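Local coordinates for TATA-binding protein (Sulfolobus acidocaldarius, PDB 1MP9), which probably binds the TATA box near the start site of archaeal genes, as a general factor that activates their transcription, at residues 59-64 with 69-74; 130-133 with 137-140; 141-146 with 176-181; 150-155 with 160-165. All coordinates share one frame; numbering follows the deposited sequence.

Contact 1: 59-64 with 69-74; sequences ITSLIF and MVVTGA
Thr60 with Thr72 and Leu62 with Val70 form the hydrogen-bonded pairs of an antiparallel hairpin, whose strands 59-63 and 69-72 run at 166° with their axes 4.6 Å apart. Each pair is closed by two almost straight N-H...O bonds, the one from Leu62 N to Val70 O at 2.7 Å among them. On the face of Ser61 and Ile63, Met69 lies alongside Ile63, its SD 3.8 Å from Ile63 CG1. Ser61 OG stands 3.0 Å from Met69 CG, a crowded approach and not a bond, and this buried hydroxyl finds no hydrogen-bonding partner in the model. Where the strands part, Ile59 works with two branches. Its CG2 sits obliquely against Val71 CG1 (3.6 Å), while CD1, swung round by a chi2 of -69°, lies over the Gly73-Ala74 peptide, 3.3 Å from Ala74 N. Shortening Ile59 to an alanine takes both branches away and would probably leave Val71 CG1 and that peptide without their cover from this strand. On the opposite face the Thr72 methyl CG2 touches Thr60 CB at 3.7 Å; chi1 of -174° turns OG1 the other way, to Asn17. Phe64 CE1 meets Val70 CG2 obliquely at 3.9 Å. Helix 77-93 covers the face of Ser61 and Met69; Phe126 of the second subunit packs on Leu62, Val70 and Thr72. This is a hairpin of the first repeat of the TBP saddle: helices lie on its convex side, and the face of Thr60, Leu62, Val70 and Thr72 belongs to the concave sheet that holds DNA in TBP complexes.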
loop_
_atom_site.group_PDB
_atom_site.type_symbol
_atom_site.label_atom_id
_atom_site.label_comp_id
_atom_site.label_asym_id
_atom_site.label_seq_id
_atom_site.Cartn_x
_atom_site.Cartn_y
_atom_site.Cartn_z
ATOM N N ILE A 59 -9.969 18.285 -15.097
ATOM C CA ILE A 59 -10.836 17.185 -14.708
ATOM C C ILE A 59 -11.014 16.235 -15.873
ATOM O O ILE A 59 -11.090 16.682 -17.021
ATOM C CB ILE A 59 -12.241 17.681 -14.329
ATOM C CG1 ILE A 59 -12.155 18.671 -13.171
ATOM C CG2 ILE A 59 -13.115 16.496 -13.928
ATOM C CD1 ILE A 59 -11.755 18.033 -11.869
ATOM N N THR A 60 -11.045 14.934 -15.593
ATOM C CA THR A 60 -11.290 13.990 -16.662
ATOM C C THR A 60 -12.527 13.199 -16.322
ATOM O O THR A 60 -12.741 12.792 -15.184
ATOM C CB THR A 60 -10.120 13.042 -16.910
ATOM O OG1 THR A 60 -9.009 13.800 -17.399
ATOM C CG2 THR A 60 -10.488 11.979 -17.990
ATOM N N SER A 61 -13.370 13.016 -17.326
ATOM C CA SER A 61 -14.588 12.252 -17.137
ATOM C C SER A 61 -14.550 11.102 -18.119
ATOM O O SER A 61 -14.286 11.302 -19.305
ATOM C CB SER A 61 -15.804 13.135 -17.413
ATOM O OG SER A 61 -16.994 12.426 -17.105
ATOM N N LEU A 62 -14.767 9.892 -17.628
ATOM C CA LEU A 62 -14.785 8.711 -18.505
ATOM C C LEU A 62 -16.246 8.285 -18.521
ATOM O O LEU A 62 -16.810 7.983 -17.459
ATOM C CB LEU A 62 -13.908 7.597 -17.923
ATOM C CG LEU A 62 -12.483 8.056 -17.580
ATOM C CD1 LEU A 62 -11.736 6.946 -16.898
ATOM C CD2 LEU A 62 -11.741 8.462 -18.874
ATOM N N ILE A 63 -16.838 8.259 -19.722
ATOM C CA ILE A 63 -18.250 7.945 -19.886
ATOM C C ILE A 63 -18.468 6.584 -20.540
ATOM O O ILE A 63 -18.040 6.335 -21.668
ATOM C CB ILE A 63 -18.942 9.085 -20.700
ATOM C CG1 ILE A 63 -18.751 10.410 -19.959
ATOM C CG2 ILE A 63 -20.446 8.837 -20.844
ATOM C CD1 ILE A 63 -19.153 11.652 -20.768
ATOM N N PHE A 64 -19.137 5.700 -19.819
ATOM C CA PHE A 64 -19.382 4.359 -20.329
ATOM C C PHE A 64 -20.780 4.147 -20.906
ATOM O O PHE A 64 -21.711 4.887 -20.582
ATOM C CB PHE A 64 -19.076 3.335 -19.237
ATOM C CG PHE A 64 -17.666 3.416 -18.739
ATOM C CD1 PHE A 64 -17.325 4.321 -17.718
ATOM C CD2 PHE A 64 -16.652 2.666 -19.352
ATOM C CE1 PHE A 64 -15.974 4.484 -17.316
ATOM C CE2 PHE A 64 -15.315 2.818 -18.964
ATOM C CZ PHE A 64 -14.973 3.720 -17.955
ATOM N N MET A 69 -20.580 7.241 -15.198
ATOM C CA MET A 69 -19.521 8.174 -15.537
ATOM C C MET A 69 -18.501 8.206 -14.376
ATOM O O MET A 69 -18.872 8.271 -13.201
ATOM C CB MET A 69 -20.150 9.542 -15.799
ATOM C CG MET A 69 -19.201 10.639 -16.201
ATOM S SD MET A 69 -20.168 12.053 -16.871
ATOM C CE MET A 69 -20.868 12.712 -15.305
ATOM N N VAL A 70 -17.217 8.110 -14.698
ATOM C CA VAL A 70 -16.197 8.190 -13.661
ATOM C C VAL A 70 -15.548 9.565 -13.824
ATOM O O VAL A 70 -15.105 9.905 -14.915
ATOM C CB VAL A 70 -15.119 7.100 -13.818
ATOM C CG1 VAL A 70 -13.989 7.346 -12.762
ATOM C CG2 VAL A 70 -15.742 5.689 -13.591
ATOM N N VAL A 71 -15.497 10.343 -12.744
ATOM C CA VAL A 71 -14.911 11.681 -12.773
ATOM C C VAL A 71 -13.690 11.711 -11.864
ATOM O O VAL A 71 -13.755 11.317 -10.692
ATOM C CB VAL A 71 -15.956 12.720 -12.330
ATOM C CG1 VAL A 71 -15.359 14.128 -12.322
ATOM C CG2 VAL A 71 -17.146 12.666 -13.310
ATOM N N THR A 72 -12.572 12.178 -12.409
ATOM C CA THR A 72 -11.338 12.206 -11.660
ATOM C C THR A 72 -10.642 13.558 -11.780
ATOM O O THR A 72 -10.808 14.259 -12.788
ATOM C CB THR A 72 -10.407 11.082 -12.163
ATOM O OG1 THR A 72 -9.256 11.013 -11.344
ATOM C CG2 THR A 72 -9.979 11.344 -13.625
ATOM N N GLY A 73 -9.893 13.932 -10.745
ATOM C CA GLY A 73 -9.178 15.199 -10.776
ATOM C C GLY A 73 -9.563 16.241 -9.737
ATOM O O GLY A 73 -8.718 17.069 -9.358
ATOM N N ALA A 74 -10.808 16.220 -9.254
ATOM C CA ALA A 74 -11.245 17.216 -8.263
ATOM C C ALA A 74 -10.499 17.034 -6.937
ATOM O O ALA A 74 -10.181 15.899 -6.551
ATOM C CB ALA A 74 -12.739 17.100 -8.029
#

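Contact 2: 130-133 with 137-140; sequences NNMY and QFPG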
loop_
_atom_site.group_PDB
_atom_site.type_symbol
_atom_site.label_atom_id
_atom_site.label_comp_id
_atom_site.label_asym_id
_atom_site.label_seq_id
_atom_site.Cartn_x
_atom_site.Cartn_y
_atom_site.Cartn_z
ATOM N N ASN A 130 0.606 -5.189 11.045
ATOM C CA ASN A 130 0.332 -5.212 9.597
ATOM C C ASN A 130 1.033 -4.248 8.659
ATOM O O ASN A 130 0.368 -3.447 7.961
ATOM C CB ASN A 130 -1.184 -5.087 9.335
ATOM C CG ASN A 130 -2.029 -5.314 10.578
ATOM O OD1 ASN A 130 -2.736 -4.405 11.042
ATOM N ND2 ASN A 130 -1.963 -6.518 11.126
ATOM N N ASN A 131 2.360 -4.357 8.559
ATOM C CA ASN A 131 3.065 -3.439 7.676
ATOM C C ASN A 131 4.215 -4.038 6.901
ATOM O O ASN A 131 4.710 -5.133 7.196
ATOM C CB ASN A 131 3.624 -2.272 8.493
ATOM C CG ASN A 131 4.862 -2.662 9.285
ATOM O OD1 ASN A 131 4.788 -2.998 10.477
ATOM N ND2 ASN A 131 6.010 -2.647 8.624
ATOM N N MET A 132 4.653 -3.272 5.911
ATOM C CA MET A 132 5.812 -3.626 5.126
ATOM C C MET A 132 6.857 -2.506 5.217
ATOM O O MET A 132 6.543 -1.331 4.997
ATOM C CB MET A 132 5.480 -3.798 3.633
ATOM C CG MET A 132 6.770 -3.990 2.788
ATOM S SD MET A 132 6.490 -3.961 0.992
ATOM C CE MET A 132 6.642 -2.260 0.602
ATOM N N TYR A 133 8.082 -2.871 5.576
ATOM C CA TYR A 133 9.171 -1.921 5.538
ATOM C C TYR A 133 10.357 -2.665 4.971
ATOM O O TYR A 133 11.089 -3.359 5.676
ATOM C CB TYR A 133 9.508 -1.280 6.891
ATOM C CG TYR A 133 10.616 -0.226 6.735
ATOM C CD1 TYR A 133 10.527 0.752 5.732
ATOM C CD2 TYR A 133 11.785 -0.264 7.518
ATOM C CE1 TYR A 133 11.573 1.655 5.489
ATOM C CE2 TYR A 133 12.842 0.642 7.291
ATOM C CZ TYR A 133 12.725 1.589 6.271
ATOM O OH TYR A 133 13.754 2.454 5.976
ATOM N N GLN A 137 13.093 -2.213 -1.486
ATOM C CA GLN A 137 12.001 -2.365 -2.462
ATOM C C GLN A 137 11.117 -1.129 -2.579
ATOM O O GLN A 137 10.636 -0.796 -3.673
ATOM C CB GLN A 137 11.101 -3.566 -2.117
ATOM C CG GLN A 137 11.841 -4.889 -1.975
ATOM C CD GLN A 137 12.540 -5.304 -3.268
ATOM O OE1 GLN A 137 11.948 -5.261 -4.338
ATOM N NE2 GLN A 137 13.797 -5.708 -3.162
ATOM N N PHE A 138 10.853 -0.474 -1.453
ATOM C CA PHE A 138 10.008 0.729 -1.452
ATOM C C PHE A 138 10.592 1.535 -0.306
ATOM O O PHE A 138 10.798 1.013 0.778
ATOM C CB PHE A 138 8.532 0.366 -1.197
ATOM C CG PHE A 138 7.636 1.561 -1.021
ATOM C CD1 PHE A 138 7.276 2.344 -2.104
ATOM C CD2 PHE A 138 7.162 1.911 0.238
ATOM C CE1 PHE A 138 6.454 3.452 -1.941
ATOM C CE2 PHE A 138 6.345 3.021 0.408
ATOM C CZ PHE A 138 5.990 3.790 -0.685
ATOM N N PRO A 139 10.836 2.831 -0.517
ATOM C CA PRO A 139 11.431 3.644 0.548
ATOM C C PRO A 139 10.590 3.955 1.787
ATOM O O PRO A 139 11.119 4.363 2.826
ATOM C CB PRO A 139 11.900 4.879 -0.206
ATOM C CG PRO A 139 10.757 5.066 -1.214
ATOM C CD PRO A 139 10.504 3.652 -1.700
ATOM N N GLY A 140 9.297 3.727 1.719
ATOM C CA GLY A 140 8.499 4.016 2.893
ATOM C C GLY A 140 7.974 2.763 3.569
ATOM O O GLY A 140 8.326 1.651 3.167
HETATM O O HOH W 1 13.726 4.078 3.358
#
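Met132 lays its terminal methyl against the root of Phe138, CE 3.7 Å from Phe138 CB, and the two side chains cross at about a right angle. The methionine is extended as far as SD and then bends (chi3 89°), which brings CE round to the phenylalanine; towards the ring itself the methyl stands obliquely. The loop after the short edge strand 131-132, which leads to strand 141-145 in the second repeat of the TBP saddle, folds back so that 137-140 meets the end of the edge strand, and Met132 is tied to strand 141-145 by a backbone bond to Ile142. Phe138 is probably one of the phenylalanines that TBP wedges between base pairs of TATA DNA; here, without DNA, its ring meets Phe138 of the second subunit, the planes at about 80°. Tyr133 makes a different contact. With CG opposite the backbone N (chi1 -177°), its ring offers an edge to two carbonyls lying near its plane, CD1 at 3.5 Å from Gly140 O and CE1 at 3.8 Å from Pro139 O. Helix 121-127 packs on the same tyrosine through Leu121 and Ala125. At the far end of the ring a water bridges the segments, hydrogen-bonded to Tyr133 OH at 3.1 Å and donating to Pro139 O at 2.7 Å.

Contact 3: 141-146 with 176-181; sequences LIYRMD and KKIFDK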
loop_
_atom_site.group_PDB
_atom_site.type_symbol
_atom_site.label_atom_id
_atom_site.label_comp_id
_atom_site.label_asym_id
_atom_site.label_seq_id
_atom_site.Cartn_x
_atom_site.Cartn_y
_atom_site.Cartn_z
ATOM N N LEU A 141 7.161 2.964 4.607
ATOM C CA LEU A 141 6.516 1.896 5.363
ATOM C C LEU A 141 5.064 1.870 4.865
ATOM O O LEU A 141 4.413 2.919 4.768
ATOM C CB LEU A 141 6.541 2.219 6.864
ATOM C CG LEU A 141 5.958 1.135 7.811
ATOM C CD1 LEU A 141 6.668 1.168 9.153
ATOM C CD2 LEU A 141 4.483 1.328 8.006
ATOM N N ILE A 142 4.557 0.696 4.529
ATOM C CA ILE A 142 3.194 0.612 4.055
ATOM C C ILE A 142 2.389 -0.021 5.173
ATOM O O ILE A 142 2.746 -1.076 5.699
ATOM C CB ILE A 142 3.096 -0.245 2.757
ATOM C CG1 ILE A 142 3.940 0.408 1.663
ATOM C CG2 ILE A 142 1.622 -0.372 2.302
ATOM C CD1 ILE A 142 4.006 -0.391 0.351
ATOM N N TYR A 143 1.303 0.640 5.534
ATOM C CA TYR A 143 0.448 0.171 6.614
ATOM C C TYR A 143 -0.990 -0.006 6.096
ATOM O O TYR A 143 -1.598 0.928 5.547
ATOM C CB TYR A 143 0.478 1.197 7.756
ATOM C CG TYR A 143 -0.274 0.777 8.984
ATOM C CD1 TYR A 143 0.315 -0.067 9.918
ATOM C CD2 TYR A 143 -1.578 1.201 9.206
ATOM C CE1 TYR A 143 -0.383 -0.486 11.062
ATOM C CE2 TYR A 143 -2.293 0.791 10.340
ATOM C CZ TYR A 143 -1.685 -0.054 11.270
ATOM O OH TYR A 143 -2.342 -0.452 12.416
ATOM N N ARG A 144 -1.506 -1.215 6.216
ATOM C CA ARG A 144 -2.867 -1.510 5.782
ATOM C C ARG A 144 -3.726 -1.362 7.046
ATOM O O ARG A 144 -3.650 -2.184 7.979
ATOM C CB ARG A 144 -2.944 -2.937 5.237
ATOM C CG ARG A 144 -4.346 -3.260 4.665
ATOM C CD ARG A 144 -4.381 -4.632 4.014
ATOM N NE ARG A 144 -5.713 -4.956 3.468
ATOM C CZ ARG A 144 -5.953 -5.792 2.458
ATOM N NH1 ARG A 144 -4.956 -6.417 1.814
ATOM N NH2 ARG A 144 -7.222 -6.043 2.122
ATOM N N MET A 145 -4.519 -0.298 7.081
ATOM C CA MET A 145 -5.353 0.020 8.245
ATOM C C MET A 145 -6.751 -0.528 8.046
ATOM O O MET A 145 -7.259 -0.540 6.919
ATOM C CB MET A 145 -5.426 1.540 8.424
ATOM C CG MET A 145 -6.178 2.032 9.687
ATOM S SD MET A 145 -5.898 3.825 9.947
ATOM C CE MET A 145 -4.326 3.723 10.947
ATOM N N ASP A 146 -7.359 -0.989 9.135
ATOM C CA ASP A 146 -8.708 -1.559 9.059
ATOM C C ASP A 146 -9.783 -0.530 9.360
ATOM O O ASP A 146 -10.789 -0.489 8.671
ATOM C CB ASP A 146 -8.819 -2.747 10.000
ATOM C CG ASP A 146 -7.978 -3.912 9.530
ATOM O OD1 ASP A 146 -7.617 -4.765 10.366
ATOM O OD2 ASP A 146 -7.679 -3.973 8.305
ATOM N N LYS A 176 -4.512 11.104 12.202
ATOM C CA LYS A 176 -4.371 11.268 13.650
ATOM C C LYS A 176 -4.117 9.920 14.328
ATOM O O LYS A 176 -3.369 9.846 15.291
ATOM C CB LYS A 176 -5.619 11.906 14.309
ATOM C CG LYS A 176 -5.423 12.022 15.850
ATOM C CD LYS A 176 -6.625 12.523 16.654
ATOM C CE LYS A 176 -6.386 12.383 18.212
ATOM N NZ LYS A 176 -5.087 12.967 18.648
ATOM N N LYS A 177 -4.755 8.860 13.842
ATOM C CA LYS A 177 -4.571 7.548 14.453
ATOM C C LYS A 177 -3.139 7.024 14.347
ATOM O O LYS A 177 -2.563 6.603 15.344
ATOM C CB LYS A 177 -5.531 6.533 13.815
ATOM C CG LYS A 177 -5.658 5.180 14.547
ATOM C CD LYS A 177 -6.888 4.421 13.983
ATOM C CE LYS A 177 -6.867 2.925 14.317
ATOM N NZ LYS A 177 -8.144 2.246 13.905
ATOM N N ILE A 178 -2.548 7.044 13.155
ATOM C CA ILE A 178 -1.204 6.527 13.029
ATOM C C ILE A 178 -0.233 7.429 13.729
ATOM O O ILE A 178 0.774 6.973 14.268
ATOM C CB ILE A 178 -0.816 6.297 11.523
ATOM C CG1 ILE A 178 0.447 5.435 11.427
ATOM C CG2 ILE A 178 -0.644 7.590 10.817
ATOM C CD1 ILE A 178 0.259 4.028 11.890
ATOM N N PHE A 179 -0.529 8.727 13.750
ATOM C CA PHE A 179 0.339 9.674 14.447
ATOM C C PHE A 179 0.369 9.304 15.938
ATOM O O PHE A 179 1.420 9.185 16.543
ATOM C CB PHE A 179 -0.190 11.119 14.319
ATOM C CG PHE A 179 0.535 12.109 15.223
ATOM C CD1 PHE A 179 1.804 12.573 14.887
ATOM C CD2 PHE A 179 -0.055 12.567 16.399
ATOM C CE1 PHE A 179 2.492 13.504 15.728
ATOM C CE2 PHE A 179 0.618 13.495 17.241
ATOM C CZ PHE A 179 1.902 13.960 16.891
ATOM N N ASP A 180 -0.807 9.154 16.531
ATOM C CA ASP A 180 -0.906 8.807 17.943
ATOM C C ASP A 180 -0.234 7.477 18.227
ATOM O O ASP A 180 0.442 7.328 19.240
ATOM C CB ASP A 180 -2.375 8.734 18.350
ATOM C CG ASP A 180 -3.018 10.094 18.420
ATOM O OD1 ASP A 180 -4.273 10.192 18.360
ATOM O OD2 ASP A 180 -2.263 11.076 18.530
ATOM N N LYS A 181 -0.396 6.503 17.340
ATOM C CA LYS A 181 0.256 5.232 17.589
ATOM C C LYS A 181 1.788 5.397 17.470
ATOM O O LYS A 181 2.541 4.857 18.283
ATOM C CB LYS A 181 -0.261 4.153 16.621
ATOM C CG LYS A 181 0.383 2.758 16.823
ATOM C CD LYS A 181 0.171 2.185 18.258
ATOM C CE LYS A 181 -0.260 0.714 18.198
ATOM N NZ LYS A 181 -0.199 -0.003 19.531
#
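This is an apolar strand-to-helix contact, in which Tyr143 and Met145 of strand 141-145 meet Ile178 and Lys177 of the long helix 168-184 on the helix-covered side of the sheet. The short segments cross at 118°, their axes 11.6 Å apart, a separation bridged by side chains alone with no hydrogen bond across. Ile178 holds its CD1 over one face of the Tyr143 ring, 4.2 Å from the centroid and 7° off the ring normal, a CH-pi contact centred on the ring. Beside it, Met145 leaves the strand with CG anti to the backbone N (chi1 -175°), runs out towards the helix and bends at its last torsion, which sets CE 4.0 Å from Lys177 CD and 4.4 Å from Ile178 CB. Lys177 thus contributes the methylene part of its extended chain, which crosses the methionine obliquely, while its ammonium is carried past to a hydrogen bond with the carbonyl of Glu147. Ile178 also rests on Leu152 and Ile154 of the neighbouring strand, and so spans two strands. Ile142 and Arg144 alternate onto the other face of the strand, where Ile142 packs on Leu153 of the second subunit and Arg144 NH1 hydrogen-bonds to the carbonyl of Met145 of that subunit. A helix laid obliquely over the convex back of a curved antiparallel sheet is the hallmark of each half of the TBP saddle, here the second repeat.

Contact 4: 150-155 with 160-165; sequences VVLLIF and MVITGA
The Phe155 ring turns its edge to the partner strand, with Val161 CG2 near the ring plane at 4.3 Å from Phe155 CE1 and Met160 N near it at the same rim. Lys159, just before the partner segment, makes a cation-pi contact with this ring, and Pro139 packs on it too. Away from the ring, strands 150-154 and 160-163 run antiparallel at 170°. Val151 pairs with Thr163 and Leu153 with Val161 through two hydrogen bonds each, Val151 N to Thr163 O being 2.8 Å long. Leu153 and Val161 lie side by side, Leu153 CD1 3.8 Å from Val161 CB. On the other face, Leu152 lies alongside Ile162, its CD2 against both CG1 and CG2, 3.7 Å from Ile162 CG1. Met160 spans that face: its CG reaches Ile154 CG1 at 4.0 Å, and a bend at chi3 of 69° carries CE to both methyls of Leu152, with CD2 at 4.0 Å. Replacing Met160 by a serine removes this arm and would probably leave a gap beside Leu152 and Ile154, with the Leu152 methyls stripped of its cover. At the splayed end Val150 CG1 meets Ala165 CB at 3.9 Å, where Gly164 turns the chain: a CB there would press on Val150 CA and the carbonyl O of Thr163. Helix 168-184 covers Ile154 and Ile162, whereas Val151, Leu153, Val161 and Thr163 pack on the second subunit. The hairpin belongs to the second repeat of the TBP saddle, and Phe155, beside Phe138, is probably this repeat's second DNA-wedging phenylalanine.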
loop_
_atom_site.group_PDB
_atom_site.type_symbol
_atom_site.label_atom_id
_atom_site.label_comp_id
_atom_site.label_asym_id
_atom_site.label_seq_id
_atom_site.Cartn_x
_atom_site.Cartn_y
_atom_site.Cartn_z
ATOM N N VAL A 150 -8.057 1.975 4.926
ATOM C CA VAL A 150 -7.181 2.717 4.027
ATOM C C VAL A 150 -5.806 2.103 4.005
ATOM O O VAL A 150 -5.455 1.278 4.851
ATOM C CB VAL A 150 -7.024 4.228 4.494
ATOM C CG1 VAL A 150 -8.413 4.906 4.593
ATOM C CG2 VAL A 150 -6.360 4.305 5.897
ATOM N N VAL A 151 -5.010 2.514 3.040
ATOM C CA VAL A 151 -3.639 2.040 2.983
ATOM C C VAL A 151 -2.805 3.311 3.143
ATOM O O VAL A 151 -3.104 4.350 2.544
ATOM C CB VAL A 151 -3.312 1.343 1.646
ATOM C CG1 VAL A 151 -1.796 1.141 1.533
ATOM C CG2 VAL A 151 -4.027 -0.040 1.568
ATOM N N LEU A 152 -1.784 3.233 3.983
ATOM C CA LEU A 152 -0.927 4.374 4.227
ATOM C C LEU A 152 0.487 4.150 3.733
ATOM O O LEU A 152 1.025 3.071 3.912
ATOM C CB LEU A 152 -0.818 4.634 5.721
ATOM C CG LEU A 152 -2.096 4.763 6.543
ATOM C CD1 LEU A 152 -1.719 5.020 8.029
ATOM C CD2 LEU A 152 -2.946 5.908 5.958
ATOM N N LEU A 153 1.084 5.174 3.121
ATOM C CA LEU A 153 2.505 5.116 2.709
ATOM C C LEU A 153 3.077 6.151 3.691
ATOM O O LEU A 153 2.605 7.275 3.729
ATOM C CB LEU A 153 2.703 5.588 1.269
ATOM C CG LEU A 153 1.872 4.845 0.226
ATOM C CD1 LEU A 153 2.217 5.372 -1.159
ATOM C CD2 LEU A 153 2.172 3.345 0.272
ATOM N N ILE A 154 4.064 5.773 4.487
ATOM C CA ILE A 154 4.633 6.667 5.515
ATOM C C ILE A 154 6.134 6.770 5.299
ATOM O O ILE A 154 6.846 5.766 5.310
ATOM C CB ILE A 154 4.384 6.072 6.928
ATOM C CG1 ILE A 154 2.870 5.891 7.150
ATOM C CG2 ILE A 154 5.019 6.981 8.042
ATOM C CD1 ILE A 154 2.604 4.997 8.399
ATOM N N PHE A 155 6.613 7.988 5.115
ATOM C CA PHE A 155 8.023 8.188 4.853
ATOM C C PHE A 155 8.714 8.754 6.069
ATOM O O PHE A 155 8.089 9.404 6.937
ATOM C CB PHE A 155 8.197 9.103 3.639
ATOM C CG PHE A 155 7.532 8.578 2.382
ATOM C CD1 PHE A 155 6.258 9.005 2.022
ATOM C CD2 PHE A 155 8.190 7.662 1.557
ATOM C CE1 PHE A 155 5.637 8.530 0.858
ATOM C CE2 PHE A 155 7.574 7.173 0.382
ATOM C CZ PHE A 155 6.287 7.618 0.043
ATOM N N MET A 160 3.239 11.514 4.092
ATOM C CA MET A 160 2.414 10.320 4.025
ATOM C C MET A 160 1.476 10.440 2.866
ATOM O O MET A 160 1.120 11.555 2.444
ATOM C CB MET A 160 1.492 10.203 5.247
ATOM C CG MET A 160 2.035 9.730 6.556
ATOM S SD MET A 160 0.664 10.021 7.777
ATOM C CE MET A 160 -0.547 8.792 7.239
ATOM N N VAL A 161 1.037 9.285 2.387
ATOM C CA VAL A 161 0.042 9.240 1.349
ATOM C C VAL A 161 -1.086 8.365 1.953
ATOM O O VAL A 161 -0.825 7.318 2.579
ATOM C CB VAL A 161 0.575 8.592 0.083
ATOM C CG1 VAL A 161 -0.562 8.438 -0.946
ATOM C CG2 VAL A 161 1.687 9.450 -0.526
ATOM N N ILE A 162 -2.322 8.801 1.805
ATOM C CA ILE A 162 -3.436 8.032 2.352
ATOM C C ILE A 162 -4.413 7.709 1.226
ATOM O O ILE A 162 -4.888 8.622 0.541
ATOM C CB ILE A 162 -4.211 8.832 3.423
ATOM C CG1 ILE A 162 -3.282 9.301 4.550
ATOM C CG2 ILE A 162 -5.330 7.960 3.999
ATOM C CD1 ILE A 162 -2.545 10.639 4.270
ATOM N N THR A 163 -4.716 6.431 1.013
ATOM C CA THR A 163 -5.659 6.081 -0.040
ATOM C C THR A 163 -6.696 5.041 0.451
ATOM O O THR A 163 -6.426 4.264 1.367
ATOM C CB THR A 163 -4.907 5.534 -1.313
ATOM O OG1 THR A 163 -5.848 5.220 -2.340
ATOM C CG2 THR A 163 -4.130 4.239 -0.984
ATOM N N GLY A 164 -7.870 5.024 -0.162
ATOM C CA GLY A 164 -8.867 4.043 0.243
ATOM C C GLY A 164 -10.089 4.667 0.891
ATOM O O GLY A 164 -11.146 4.072 0.913
ATOM N N ALA A 165 -9.952 5.876 1.413
ATOM C CA ALA A 165 -11.071 6.507 2.075
ATOM C C ALA A 165 -12.102 7.020 1.089
ATOM O O ALA A 165 -11.773 7.364 -0.051
ATOM C CB ALA A 165 -10.584 7.653 2.940
#

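How the contacts relate
Contacts 1 and 4 are corresponding hairpins of the two repeats, centres 22 Å apart in one continuous sheet. Both rest on backbone hydrogen bonds, but contact 1 has Ser61 and two threonines among its side chains where contact 4 is more apolar, with Leu152 and Ile162 in place of Ser61 and Val71. Contacts 4 and 2 are buried; 1 and 3 are only partly so, with Lys177 exposed in 3. Beside contact 4, contact 3 shares its strand border, Tyr143 O receiving Leu152 N, and adds a helix. Contact 2, nearer the sheet edge, is bonded to contact 3 through Met132 and Ile142 and meets contact 4 where Phe138 touches Phe155. Contact 2 adds a bridging water to its packing; 3 has side-chain packing alone.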